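Local coordinates for glycoprotein (Chandipura virus, PDB 5MDM), which probably attaches the virus to host receptors and drives fusion of the viral and endosomal membranes when acidic pH changes its conformation, at residues Ile4-Asn9 and Ser358-Gln363; Thr66-Arg71 and Glu112-Ala117; Thr194-Ala199 and Arg243-His248; Cys218-Cys223 and Lys254-Gly259. One frame throughout, in Å; residues are numbered along the deposited sequence.

Contact 1: Ile4-Asn9 and Ser358-Gln363; sequences IAFPEN and SDIWTQ
Phe6, near the end of strand 2-7, reaches across to Ile360 and Trp361. Its CG lies anti to the backbone N (chi1 -163°), which sends the ring toward the chain that follows strand 357-359. The corner at CE1 leads. Phe6 CE1 is 3.4 Å from Ile360 O and 3.7 Å from Trp361 CB, and both partners sit at the ring edge, in its plane. One face of the ring carries Ile360 CD1, offset toward the rim. The opposite face carries CD of the next residue, Pro7. The Phe6 and Trp361 side chains cross at about a right angle. Pro7 itself reaches the indole loosely, with Pro7 CG 4.5 Å from Trp361 CZ3. Further on, Asn9 takes part through its backbone. Asn9 O stands 3.4 Å from Trp361 CE3, at the edge of the indole and near its plane. No hydrogen bond joins the two segments. Strand 2-7 pairs antiparallel with strand 325-338, where Phe6 is hydrogen-bonded to Val334 through the backbone. Ile360 packs on Met336 of that same strand, and its backbone is hydrogen-bonded to Pro346. Trp361 meets Trp364 edge-to-face. The contact thus joins the sheet of strands 2-7 and 325-338 to the chain just after the hairpin of strands 347-349 and 357-359.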
loop_
_atom_site.group_PDB
_atom_site.type_symbol
_atom_site.label_atom_id
_atom_site.label_comp_id
_atom_site.label_asym_id
_atom_site.label_seq_id
_atom_site.Cartn_x
_atom_site.Cartn_y
_atom_site.Cartn_z
ATOM N N ILE A 4 -2.542 -10.752 20.938
ATOM C CA ILE A 4 -2.678 -12.183 20.746
ATOM C C ILE A 4 -3.933 -12.617 21.464
ATOM O O ILE A 4 -4.445 -11.896 22.326
ATOM C CB ILE A 4 -1.501 -12.962 21.360
ATOM C CG1 ILE A 4 -1.356 -12.621 22.844
ATOM C CG2 ILE A 4 -0.206 -12.686 20.609
ATOM C CD1 ILE A 4 -0.355 -13.482 23.563
ATOM N N ALA A 5 -4.438 -13.788 21.099
ATOM C CA ALA A 5 -5.490 -14.422 21.873
ATOM C C ALA A 5 -4.801 -15.504 22.680
ATOM O O ALA A 5 -4.091 -16.342 22.125
ATOM C CB ALA A 5 -6.555 -15.009 20.969
ATOM N N PHE A 6 -4.997 -15.470 23.991
ATOM C CA PHE A 6 -4.224 -16.311 24.890
ATOM C C PHE A 6 -5.105 -16.795 26.037
ATOM O O PHE A 6 -6.022 -16.088 26.444
ATOM C CB PHE A 6 -3.048 -15.496 25.428
ATOM C CG PHE A 6 -1.959 -16.324 26.029
ATOM C CD1 PHE A 6 -1.849 -16.460 27.402
ATOM C CD2 PHE A 6 -1.042 -16.971 25.219
ATOM C CE1 PHE A 6 -0.845 -17.226 27.954
ATOM C CE2 PHE A 6 -0.039 -17.737 25.762
ATOM C CZ PHE A 6 0.062 -17.867 27.133
ATOM N N PRO A 7 -4.846 -18.005 26.554
ATOM C CA PRO A 7 -5.620 -18.463 27.715
ATOM C C PRO A 7 -5.517 -17.477 28.880
ATOM O O PRO A 7 -4.427 -16.989 29.181
ATOM C CB PRO A 7 -4.968 -19.809 28.071
ATOM C CG PRO A 7 -3.650 -19.813 27.359
ATOM C CD PRO A 7 -3.877 -19.018 26.111
ATOM N N GLU A 8 -6.649 -17.174 29.510
ATOM C CA GLU A 8 -6.696 -16.151 30.551
ATOM C C GLU A 8 -5.874 -16.512 31.787
ATOM O O GLU A 8 -5.081 -15.705 32.268
ATOM C CB GLU A 8 -8.144 -15.832 30.934
ATOM C CG GLU A 8 -8.998 -17.045 31.236
ATOM C CD GLU A 8 -10.449 -16.688 31.480
ATOM O OE1 GLU A 8 -10.811 -15.497 31.337
ATOM O OE2 GLU A 8 -11.229 -17.603 31.818
ATOM N N ASN A 9 -6.053 -17.730 32.289
ATOM C CA ASN A 9 -5.327 -18.178 33.472
ATOM C C ASN A 9 -3.869 -18.508 33.161
ATOM O O ASN A 9 -3.538 -18.920 32.051
ATOM C CB ASN A 9 -6.023 -19.380 34.116
ATOM C CG ASN A 9 -7.526 -19.192 34.228
ATOM O OD1 ASN A 9 -8.285 -19.677 33.386
ATOM N ND2 ASN A 9 -7.962 -18.477 35.260
ATOM N N SER A 358 0.693 -7.920 33.275
ATOM C CA SER A 358 0.491 -8.947 34.286
ATOM C C SER A 358 1.058 -10.275 33.809
ATOM O O SER A 358 1.290 -10.463 32.618
ATOM C CB SER A 358 -1.001 -9.088 34.614
ATOM O OG SER A 358 -1.799 -9.040 33.439
ATOM N N ASP A 359 1.293 -11.191 34.742
ATOM C CA ASP A 359 1.718 -12.539 34.391
ATOM C C ASP A 359 0.600 -13.218 33.620
ATOM O O ASP A 359 -0.536 -13.275 34.088
ATOM C CB ASP A 359 2.050 -13.348 35.647
ATOM C CG ASP A 359 3.486 -13.159 36.108
ATOM O OD1 ASP A 359 4.332 -12.753 35.281
ATOM O OD2 ASP A 359 3.768 -13.434 37.295
ATOM N N ILE A 360 0.922 -13.729 32.436
ATOM C CA ILE A 360 -0.091 -14.329 31.574
ATOM C C ILE A 360 0.014 -15.850 31.531
ATOM O O ILE A 360 -0.984 -16.539 31.316
ATOM C CB ILE A 360 -0.036 -13.748 30.150
ATOM C CG1 ILE A 360 1.257 -14.157 29.442
ATOM C CG2 ILE A 360 -0.150 -12.237 30.199
ATOM C CD1 ILE A 360 1.403 -13.564 28.054
ATOM N N TRP A 361 1.223 -16.366 31.740
ATOM C CA TRP A 361 1.444 -17.806 31.839
ATOM C C TRP A 361 2.680 -18.121 32.677
ATOM O O TRP A 361 3.735 -17.510 32.496
ATOM C CB TRP A 361 1.581 -18.440 30.453
ATOM C CG TRP A 361 1.612 -19.931 30.515
ATOM C CD1 TRP A 361 2.713 -20.735 30.461
ATOM C CD2 TRP A 361 0.486 -20.800 30.672
ATOM N NE1 TRP A 361 2.341 -22.053 30.566
ATOM C CE2 TRP A 361 0.978 -22.120 30.700
ATOM C CE3 TRP A 361 -0.891 -20.590 30.792
ATOM C CZ2 TRP A 361 0.140 -23.225 30.835
ATOM C CZ3 TRP A 361 -1.721 -21.687 30.928
ATOM C CH2 TRP A 361 -1.204 -22.988 30.949
ATOM N N THR A 362 2.550 -19.085 33.585
ATOM C CA THR A 362 3.636 -19.408 34.503
ATOM C C THR A 362 3.819 -20.908 34.720
ATOM O O THR A 362 4.673 -21.328 35.500
ATOM C CB THR A 362 3.410 -18.755 35.866
ATOM O OG1 THR A 362 4.494 -19.095 36.737
ATOM C CG2 THR A 362 2.112 -19.252 36.477
ATOM N N GLN A 363 3.013 -21.710 34.030
ATOM C CA GLN A 363 3.053 -23.163 34.174
ATOM C C GLN A 363 3.867 -23.797 33.045
ATOM O O GLN A 363 3.312 -24.296 32.068
ATOM C CB GLN A 363 1.627 -23.719 34.182
ATOM C CG GLN A 363 1.512 -25.216 34.396
ATOM C CD GLN A 363 0.109 -25.717 34.127
ATOM O OE1 GLN A 363 -0.768 -24.955 33.718
ATOM N NE2 GLN A 363 -0.111 -27.005 34.351
#

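Contact 2: Thr66-Arg71 and Glu112-Ala117; sequences TTCDFR and ESCGYA
A disulfide between Cys68 and Cys114 ties together two segments of the elongated fusion domain, in a region that probably forms the fusion peptide. The segments run side by side in nearly the same direction, 23° apart. The sulfurs are 2.0 Å apart, and the torsion about the Cys68 SG to Cys114 SG bond is 110°. With its SG anti to the backbone N, Cys68 carries the sulfur out from the strand to the loop. Cys68 CB also rests 3.5 Å from Ser113 O. On one flank of the bridge, Thr66 CG2 packs on Glu112, 3.9 Å from Glu112 CA. The Thr66 hydroxyl turns to another partner and is hydrogen-bonded to Pro110 O. On the other flank, Phe70 lies against the backbone at Gly115 and the ring of Tyr116. Phe70 CD2 is 3.4 Å from Tyr116 CD1. The two rings meet obliquely, with planes at 48° and centroids 5.4 Å apart. Arg71 O sits over one face of Tyr116, offset toward the rim. The Tyr116 hydroxyl makes a weak hydrogen bond with Trp72 O. The Arg71 side chain starts away from the loop. Arg71 NE forms a salt bridge with Asp69 OD2 of the same segment, with a weak hydrogen bond. Backbone bonds of Cys68 with Thr120 and of Asp69 with Tyr77 place the segment between neighbouring strands. A disulfide tying the end of a long strand to a neighbouring loop, with Phe70, Trp72 and Tyr116 close by, is consistent with the base of the bipartite fusion loops of class III fusion glycoproteins.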
loop_
_atom_site.group_PDB
_atom_site.type_symbol
_atom_site.label_atom_id
_atom_site.label_comp_id
_atom_site.label_asym_id
_atom_site.label_seq_id
_atom_site.Cartn_x
_atom_site.Cartn_y
_atom_site.Cartn_z
ATOM N N THR A 66 -22.985 47.573 -20.990
ATOM C CA THR A 66 -22.624 48.457 -22.090
ATOM C C THR A 66 -23.380 49.767 -21.933
ATOM O O THR A 66 -24.611 49.794 -21.996
ATOM C CB THR A 66 -22.980 47.842 -23.454
ATOM O OG1 THR A 66 -22.215 46.648 -23.657
ATOM C CG2 THR A 66 -22.678 48.821 -24.573
ATOM N N THR A 67 -22.640 50.850 -21.720
ATOM C CA THR A 67 -23.247 52.150 -21.462
ATOM C C THR A 67 -23.058 53.109 -22.630
ATOM O O THR A 67 -21.939 53.311 -23.105
ATOM C CB THR A 67 -22.676 52.797 -20.182
ATOM O OG1 THR A 67 -22.797 51.883 -19.082
ATOM C CG2 THR A 67 -23.424 54.080 -19.856
ATOM N N CYS A 68 -24.161 53.694 -23.086
ATOM C CA CYS A 68 -24.131 54.672 -24.169
ATOM C C CYS A 68 -24.360 56.079 -23.634
ATOM O O CYS A 68 -25.397 56.364 -23.034
ATOM C CB CYS A 68 -25.190 54.335 -25.222
ATOM S SG CYS A 68 -25.267 55.488 -26.616
ATOM N N ASP A 69 -23.389 56.958 -23.848
ATOM C CA ASP A 69 -23.513 58.344 -23.412
ATOM C C ASP A 69 -23.754 59.283 -24.591
ATOM O O ASP A 69 -22.883 59.470 -25.441
ATOM C CB ASP A 69 -22.273 58.781 -22.632
ATOM C CG ASP A 69 -22.367 60.216 -22.146
ATOM O OD1 ASP A 69 -21.867 61.119 -22.851
ATOM O OD2 ASP A 69 -22.947 60.442 -21.064
ATOM N N PHE A 70 -24.946 59.869 -24.634
ATOM C CA PHE A 70 -25.292 60.824 -25.676
ATOM C C PHE A 70 -25.795 62.113 -25.037
ATOM O O PHE A 70 -26.946 62.193 -24.611
ATOM C CB PHE A 70 -26.363 60.243 -26.602
ATOM C CG PHE A 70 -26.089 60.469 -28.064
ATOM C CD1 PHE A 70 -25.904 59.396 -28.922
ATOM C CD2 PHE A 70 -26.008 61.753 -28.577
ATOM C CE1 PHE A 70 -25.654 59.601 -30.266
ATOM C CE2 PHE A 70 -25.756 61.965 -29.921
ATOM C CZ PHE A 70 -25.577 60.886 -30.765
ATOM N N ARG A 71 -24.925 63.116 -24.968
ATOM C CA ARG A 71 -25.265 64.383 -24.325
ATOM C C ARG A 71 -25.727 65.433 -25.335
ATOM O O ARG A 71 -26.525 65.137 -26.226
ATOM C CB ARG A 71 -24.078 64.909 -23.513
ATOM C CG ARG A 71 -23.641 63.980 -22.391
ATOM C CD ARG A 71 -22.498 64.577 -21.587
ATOM N NE ARG A 71 -22.079 63.691 -20.504
ATOM C CZ ARG A 71 -21.105 63.970 -19.645
ATOM N NH1 ARG A 71 -20.444 65.116 -19.738
ATOM N NH2 ARG A 71 -20.794 63.104 -18.690
ATOM N N GLU A 112 -24.856 47.940 -28.078
ATOM C CA GLU A 112 -25.049 49.329 -27.678
ATOM C C GLU A 112 -26.514 49.739 -27.760
ATOM O O GLU A 112 -27.175 49.523 -28.775
ATOM C CB GLU A 112 -24.199 50.257 -28.548
ATOM C CG GLU A 112 -22.721 49.910 -28.560
ATOM C CD GLU A 112 -21.936 50.758 -29.537
ATOM O OE1 GLU A 112 -20.735 50.477 -29.738
ATOM O OE2 GLU A 112 -22.521 51.704 -30.107
ATOM N N SER A 113 -27.016 50.325 -26.678
ATOM C CA SER A 113 -28.377 50.841 -26.647
ATOM C C SER A 113 -28.341 52.354 -26.455
ATOM O O SER A 113 -28.311 52.846 -25.325
ATOM C CB SER A 113 -29.175 50.175 -25.526
ATOM O OG SER A 113 -30.533 50.572 -25.563
ATOM N N CYS A 114 -28.341 53.088 -27.564
ATOM C CA CYS A 114 -28.142 54.533 -27.525
ATOM C C CYS A 114 -29.428 55.344 -27.637
ATOM O O CYS A 114 -30.400 54.918 -28.261
ATOM C CB CYS A 114 -27.160 54.966 -28.617
ATOM S SG CYS A 114 -25.461 54.429 -28.338
ATOM N N GLY A 115 -29.413 56.521 -27.022
ATOM C CA GLY A 115 -30.507 57.467 -27.120
ATOM C C GLY A 115 -29.956 58.854 -27.384
ATOM O O GLY A 115 -28.977 59.013 -28.113
ATOM N N TYR A 116 -30.582 59.862 -26.787
ATOM C CA TYR A 116 -30.115 61.238 -26.920
ATOM C C TYR A 116 -30.479 62.038 -25.676
ATOM O O TYR A 116 -31.558 61.858 -25.110
ATOM C CB TYR A 116 -30.707 61.895 -28.172
ATOM C CG TYR A 116 -30.106 63.243 -28.502
ATOM C CD1 TYR A 116 -28.926 63.338 -29.229
ATOM C CD2 TYR A 116 -30.718 64.421 -28.090
ATOM C CE1 TYR A 116 -28.370 64.566 -29.534
ATOM C CE2 TYR A 116 -30.169 65.653 -28.391
ATOM C CZ TYR A 116 -28.997 65.720 -29.113
ATOM O OH TYR A 116 -28.448 66.944 -29.414
ATOM N N ALA A 117 -29.565 62.910 -25.252
ATOM C CA ALA A 117 -29.741 63.724 -24.048
ATOM C C ALA A 117 -30.009 62.876 -22.806
ATOM O O ALA A 117 -30.610 63.344 -21.838
ATOM C CB ALA A 117 -30.846 64.762 -24.250
#

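Contact 3: Thr194-Ala199 and Arg243-His248; sequences TKEIAA and RIQEKH
Gln245 grips the loop at Lys195-Ile197 with both ends of its amide. Its OE1 accepts the backbone N-H of Ile197, with Ile197 N 3.0 Å from Gln245 OE1. The donor is tilted 24° from the plane of the amide carbonyl. Its NE2 donates to Lys195 O in a nearly straight but weak bond of 3.3 Å between Gln245 NE2 and Lys195 O. Two partners in the loop backbone thus restrain the rotation of the amide. The side chain is extended, with CG anti to the backbone N (chi1 -160°), which carries the amide across. Lys247 adds a second, looser hold. Lys247 NZ makes a weak hydrogen bond to Ile197 O, 3.4 Å away. A long salt bridge of 3.9 Å links Lys247 NZ to Glu196 OE2, and the lysine crosses the glutamate at about a right angle. Packing centres on Ile197. Ile197 CG2 lies 3.6 Å from Lys247 CD, and Ile197 CD1 meets Ile244 CG2 at 3.7 Å. Tyr191 of strand 180-192 touches Ile197, Ile244 and Gln245. Gln245 N is hydrogen-bonded to Glu39 OE2. Within 243-248, Ile244 and Lys247 exchange two backbone hydrogen bonds, and the two residues between them have positive phi. This is a tight two-residue beta-hairpin with a turn close to type I', in a region probably involved in trimerization.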
loop_
_atom_site.group_PDB
_atom_site.type_symbol
_atom_site.label_atom_id
_atom_site.label_comp_id
_atom_site.label_asym_id
_atom_site.label_seq_id
_atom_site.Cartn_x
_atom_site.Cartn_y
_atom_site.Cartn_z
ATOM N N THR A 194 -28.076 -13.982 31.916
ATOM C CA THR A 194 -28.627 -13.903 33.261
ATOM C C THR A 194 -28.520 -12.503 33.861
ATOM O O THR A 194 -29.475 -11.999 34.449
ATOM C CB THR A 194 -27.913 -14.892 34.189
ATOM O OG1 THR A 194 -26.889 -14.208 34.921
ATOM C CG2 THR A 194 -27.288 -16.016 33.373
ATOM N N LYS A 195 -27.351 -11.885 33.716
ATOM C CA LYS A 195 -27.102 -10.566 34.289
ATOM C C LYS A 195 -27.892 -9.479 33.566
ATOM O O LYS A 195 -28.420 -9.697 32.476
ATOM C CB LYS A 195 -25.608 -10.229 34.241
ATOM C CG LYS A 195 -24.697 -11.321 34.776
ATOM C CD LYS A 195 -23.231 -10.905 34.727
ATOM C CE LYS A 195 -22.346 -11.925 35.437
ATOM N NZ LYS A 195 -20.947 -11.444 35.636
ATOM N N GLU A 196 -27.968 -8.308 34.187
ATOM C CA GLU A 196 -28.597 -7.141 33.583
ATOM C C GLU A 196 -27.696 -6.578 32.487
ATOM O O GLU A 196 -26.494 -6.410 32.694
ATOM C CB GLU A 196 -28.847 -6.076 34.651
ATOM C CG GLU A 196 -29.522 -4.814 34.146
ATOM C CD GLU A 196 -30.984 -5.030 33.817
ATOM O OE1 GLU A 196 -31.836 -4.335 34.412
ATOM O OE2 GLU A 196 -31.281 -5.890 32.962
ATOM N N ILE A 197 -28.275 -6.289 31.326
ATOM C CA ILE A 197 -27.503 -5.793 30.189
ATOM C C ILE A 197 -26.816 -4.454 30.487
ATOM O O ILE A 197 -27.442 -3.517 30.987
ATOM C CB ILE A 197 -28.375 -5.690 28.906
ATOM C CG1 ILE A 197 -27.528 -5.298 27.697
ATOM C CG2 ILE A 197 -29.521 -4.715 29.093
ATOM C CD1 ILE A 197 -27.010 -6.476 26.916
ATOM N N ALA A 198 -25.521 -4.381 30.197
ATOM C CA ALA A 198 -24.745 -3.160 30.403
ATOM C C ALA A 198 -23.538 -3.118 29.468
ATOM O O ALA A 198 -23.048 -4.158 29.024
ATOM C CB ALA A 198 -24.301 -3.052 31.844
ATOM N N ALA A 199 -23.061 -1.911 29.184
ATOM C CA ALA A 199 -21.982 -1.706 28.220
ATOM C C ALA A 199 -20.762 -2.593 28.468
ATOM O O ALA A 199 -20.122 -3.052 27.525
ATOM C CB ALA A 199 -21.571 -0.240 28.195
ATOM N N ARG A 243 -33.452 -2.208 20.447
ATOM C CA ARG A 243 -33.480 -2.785 21.783
ATOM C C ARG A 243 -32.680 -4.082 21.880
ATOM O O ARG A 243 -32.692 -4.901 20.964
ATOM C CB ARG A 243 -34.921 -3.031 22.230
ATOM C CG ARG A 243 -35.771 -1.774 22.342
ATOM C CD ARG A 243 -37.207 -2.117 22.718
ATOM N NE ARG A 243 -38.015 -0.927 22.979
ATOM C CZ ARG A 243 -39.251 -0.953 23.472
ATOM N NH1 ARG A 243 -39.831 -2.111 23.762
ATOM N NH2 ARG A 243 -39.910 0.183 23.678
ATOM N N ILE A 244 -31.982 -4.248 22.998
ATOM C CA ILE A 244 -31.270 -5.477 23.317
ATOM C C ILE A 244 -31.676 -5.852 24.728
ATOM O O ILE A 244 -31.650 -5.006 25.623
ATOM C CB ILE A 244 -29.743 -5.287 23.264
ATOM C CG1 ILE A 244 -29.283 -5.000 21.832
ATOM C CG2 ILE A 244 -29.028 -6.508 23.823
ATOM C CD1 ILE A 244 -29.569 -6.116 20.846
ATOM N N GLN A 245 -32.047 -7.116 24.925
ATOM C CA GLN A 245 -32.659 -7.566 26.175
ATOM C C GLN A 245 -33.826 -6.654 26.521
ATOM O O GLN A 245 -33.970 -6.211 27.660
ATOM C CB GLN A 245 -31.647 -7.607 27.325
ATOM C CG GLN A 245 -32.076 -8.501 28.483
ATOM C CD GLN A 245 -31.063 -8.533 29.608
ATOM O OE1 GLN A 245 -30.722 -7.499 30.183
ATOM N NE2 GLN A 245 -30.574 -9.727 29.929
ATOM N N GLU A 246 -34.634 -6.364 25.502
ATOM C CA GLU A 246 -35.832 -5.537 25.624
ATOM C C GLU A 246 -35.570 -4.165 26.246
ATOM O O GLU A 246 -36.429 -3.598 26.914
ATOM C CB GLU A 246 -36.935 -6.293 26.370
ATOM C CG GLU A 246 -37.453 -7.506 25.612
ATOM C CD GLU A 246 -38.494 -8.291 26.389
ATOM O OE1 GLU A 246 -38.828 -9.415 25.960
ATOM O OE2 GLU A 246 -38.980 -7.787 27.425
ATOM N N LYS A 247 -34.376 -3.636 26.018
ATOM C CA LYS A 247 -34.027 -2.306 26.501
ATOM C C LYS A 247 -33.269 -1.574 25.408
ATOM O O LYS A 247 -32.510 -2.189 24.658
ATOM C CB LYS A 247 -33.147 -2.395 27.752
ATOM C CG LYS A 247 -33.793 -3.072 28.949
ATOM C CD LYS A 247 -32.747 -3.404 29.996
ATOM C CE LYS A 247 -31.837 -2.209 30.253
ATOM N NZ LYS A 247 -30.691 -2.543 31.149
ATOM N N HIS A 248 -33.489 -0.264 25.323
ATOM C CA HIS A 248 -32.718 0.611 24.443
ATOM C C HIS A 248 -31.200 0.349 24.528
ATOM O O HIS A 248 -30.592 0.493 25.589
ATOM C CB HIS A 248 -33.017 2.059 24.815
ATOM C CG HIS A 248 -33.086 2.293 26.295
ATOM N ND1 HIS A 248 -34.231 2.072 27.031
ATOM C CD2 HIS A 248 -32.148 2.712 27.178
ATOM C CE1 HIS A 248 -33.998 2.351 28.301
ATOM N NE2 HIS A 248 -32.742 2.744 28.418
#

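Contact 4: Cys218-Cys223 and Lys254-Gly259; sequences CRLSYC and KECPAG
Arg219 and Glu255 form a single beta bridge with the hydrogen-bond pattern of parallel strands. Arg219 N donates to Lys254 O at 2.6 Å, in a nearly straight bond. Arg219 O accepts from Cys256 N, which approaches in the carbonyl plane. Both backbone polar groups of Arg219 are therefore engaged by residues flanking Glu255. Next to the bridge, Cys218 and Cys256 are joined covalently. Their sulfurs are 2.0 Å apart, with a torsion of 87° about the bond from Cys218 SG to Cys256 SG. SG of Cys218 lies between the backbone N and the carbonyl carbon (chi1 51°), facing the incoming loop. Leu220 adds apolar packing, with Leu220 CD1 4.0 Å from Cys256 CB. The Arg219 chain bends at its third torsion and brings Arg219 NH2 to 3.6 Å from Glu255 OE1. This salt bridge is long, and the guanidinium and carboxylate planes are 77° apart. Lys254 bends at its fourth torsion, which puts Lys254 NZ 3.7 Å from Cys218 CB. Strand 218-222 is the outermost strand of a three-stranded antiparallel sheet within this chain and pairs with strand 225-229 through Cys218-Lys229 and Leu220-Gly227 backbone bonds. Leu220 O also accepts from Trp235 NE1. At the far end of the strand, Cys223 is disulfide-bonded to Cys178. The loop 254-259 thus fastens onto this sheet on its way from strand 247-248 to helix 270-295.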
loop_
_atom_site.group_PDB
_atom_site.type_symbol
_atom_site.label_atom_id
_atom_site.label_comp_id
_atom_site.label_asym_id
_atom_site.label_seq_id
_atom_site.Cartn_x
_atom_site.Cartn_y
_atom_site.Cartn_z
ATOM N N CYS A 218 -17.710 3.575 22.877
ATOM C CA CYS A 218 -18.368 4.825 23.258
ATOM C C CYS A 218 -19.337 5.311 22.182
ATOM O O CYS A 218 -19.211 4.950 21.018
ATOM C CB CYS A 218 -17.334 5.906 23.600
ATOM S SG CYS A 218 -16.051 6.134 22.351
ATOM N N ARG A 219 -20.308 6.127 22.582
ATOM C CA ARG A 219 -21.340 6.626 21.671
ATOM C C ARG A 219 -20.850 7.847 20.890
ATOM O O ARG A 219 -20.211 8.737 21.453
ATOM C CB ARG A 219 -22.582 6.992 22.475
ATOM C CG ARG A 219 -23.851 7.099 21.669
ATOM C CD ARG A 219 -25.052 7.324 22.580
ATOM N NE ARG A 219 -25.136 8.697 23.071
ATOM C CZ ARG A 219 -25.513 9.018 24.303
ATOM N NH1 ARG A 219 -25.828 8.060 25.162
ATOM N NH2 ARG A 219 -25.569 10.291 24.677
ATOM N N LEU A 220 -21.146 7.893 19.594
ATOM C CA LEU A 220 -20.691 8.999 18.749
ATOM C C LEU A 220 -21.600 9.178 17.541
ATOM O O LEU A 220 -22.053 8.206 16.929
ATOM C CB LEU A 220 -19.239 8.784 18.302
ATOM C CG LEU A 220 -18.511 9.857 17.484
ATOM C CD1 LEU A 220 -17.024 9.759 17.734
ATOM C CD2 LEU A 220 -18.772 9.708 16.000
ATOM N N SER A 221 -21.863 10.434 17.208
ATOM C CA SER A 221 -22.705 10.762 16.069
ATOM C C SER A 221 -21.828 11.024 14.862
ATOM O O SER A 221 -21.000 11.934 14.870
ATOM C CB SER A 221 -23.555 11.993 16.363
ATOM O OG SER A 221 -24.421 12.276 15.276
ATOM N N TYR A 222 -22.014 10.222 13.824
ATOM C CA TYR A 222 -21.163 10.304 12.648
ATOM C C TYR A 222 -21.992 10.428 11.378
ATOM O O TYR A 222 -22.902 9.632 11.140
ATOM C CB TYR A 222 -20.264 9.073 12.565
ATOM C CG TYR A 222 -19.188 9.180 11.521
ATOM C CD1 TYR A 222 -18.142 10.078 11.670
ATOM C CD2 TYR A 222 -19.212 8.381 10.389
ATOM C CE1 TYR A 222 -17.148 10.181 10.722
ATOM C CE2 TYR A 222 -18.218 8.476 9.432
ATOM C CZ TYR A 222 -17.190 9.378 9.605
ATOM O OH TYR A 222 -16.202 9.479 8.657
ATOM N N CYS A 223 -21.666 11.430 10.568
ATOM C CA CYS A 223 -22.360 11.659 9.310
ATOM C C CYS A 223 -23.868 11.779 9.497
ATOM O O CYS A 223 -24.648 11.232 8.717
ATOM C CB CYS A 223 -22.033 10.555 8.308
ATOM S SG CYS A 223 -20.428 10.744 7.516
ATOM N N LYS A 254 -21.468 5.466 26.998
ATOM C CA LYS A 254 -21.007 6.817 27.266
ATOM C C LYS A 254 -20.768 7.559 25.956
ATOM O O LYS A 254 -20.238 6.989 24.998
ATOM C CB LYS A 254 -19.717 6.779 28.098
ATOM C CG LYS A 254 -18.689 5.735 27.627
ATOM C CD LYS A 254 -17.391 5.814 28.431
ATOM C CE LYS A 254 -16.482 4.615 28.173
ATOM N NZ LYS A 254 -16.008 4.534 26.760
ATOM N N GLU A 255 -21.180 8.822 25.910
ATOM C CA GLU A 255 -20.867 9.690 24.783
ATOM C C GLU A 255 -19.349 9.788 24.642
ATOM O O GLU A 255 -18.622 9.772 25.640
ATOM C CB GLU A 255 -21.461 11.077 25.007
ATOM C CG GLU A 255 -21.237 12.051 23.866
ATOM C CD GLU A 255 -22.443 12.174 22.959
ATOM O OE1 GLU A 255 -23.415 12.856 23.353
ATOM O OE2 GLU A 255 -22.418 11.589 21.853
ATOM N N CYS A 256 -18.866 9.873 23.408
ATOM C CA CYS A 256 -17.429 9.891 23.174
ATOM C C CYS A 256 -16.816 11.237 23.527
ATOM O O CYS A 256 -17.439 12.274 23.306
ATOM C CB CYS A 256 -17.101 9.499 21.730
ATOM S SG CYS A 256 -17.014 7.705 21.495
ATOM N N PRO A 257 -15.598 11.215 24.098
ATOM C CA PRO A 257 -14.806 12.406 24.403
ATOM C C PRO A 257 -14.842 13.374 23.235
ATOM O O PRO A 257 -14.711 12.938 22.092
ATOM C CB PRO A 257 -13.395 11.841 24.540
ATOM C CG PRO A 257 -13.596 10.469 25.050
ATOM C CD PRO A 257 -14.883 9.976 24.457
ATOM N N ALA A 258 -15.035 14.657 23.511
ATOM C CA ALA A 258 -15.063 15.660 22.457
ATOM C C ALA A 258 -13.807 15.545 21.602
ATOM O O ALA A 258 -12.709 15.339 22.121
ATOM C CB ALA A 258 -15.182 17.054 23.052
ATOM N N GLY A 259 -13.981 15.641 20.291
ATOM C CA GLY A 259 -12.861 15.573 19.373
ATOM C C GLY A 259 -12.435 14.154 19.059
ATOM O O GLY A 259 -11.367 13.930 18.486
#

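In the fold
Contacts 2, 3 and 4 are nested in the long chain loop closed by contact 1. Contact 2 closes before contacts 3 and 4 open. It lies far out in the fusion domain, its centre about 94 Å from that of contact 1, on the opposite side of the chain's centre. Contacts 3 and 4 alternate along the chain and are near neighbours, with centres about 21 Å and nearest atoms about 6 Å apart. Their second segments, 243-248 and 254-259, both fall in the same region, which is probably involved in trimerization. Contact 4 is also near Asp138, which interacts with host vimentin: the side chains of Leu220 and Asp138 are about 8 Å apart.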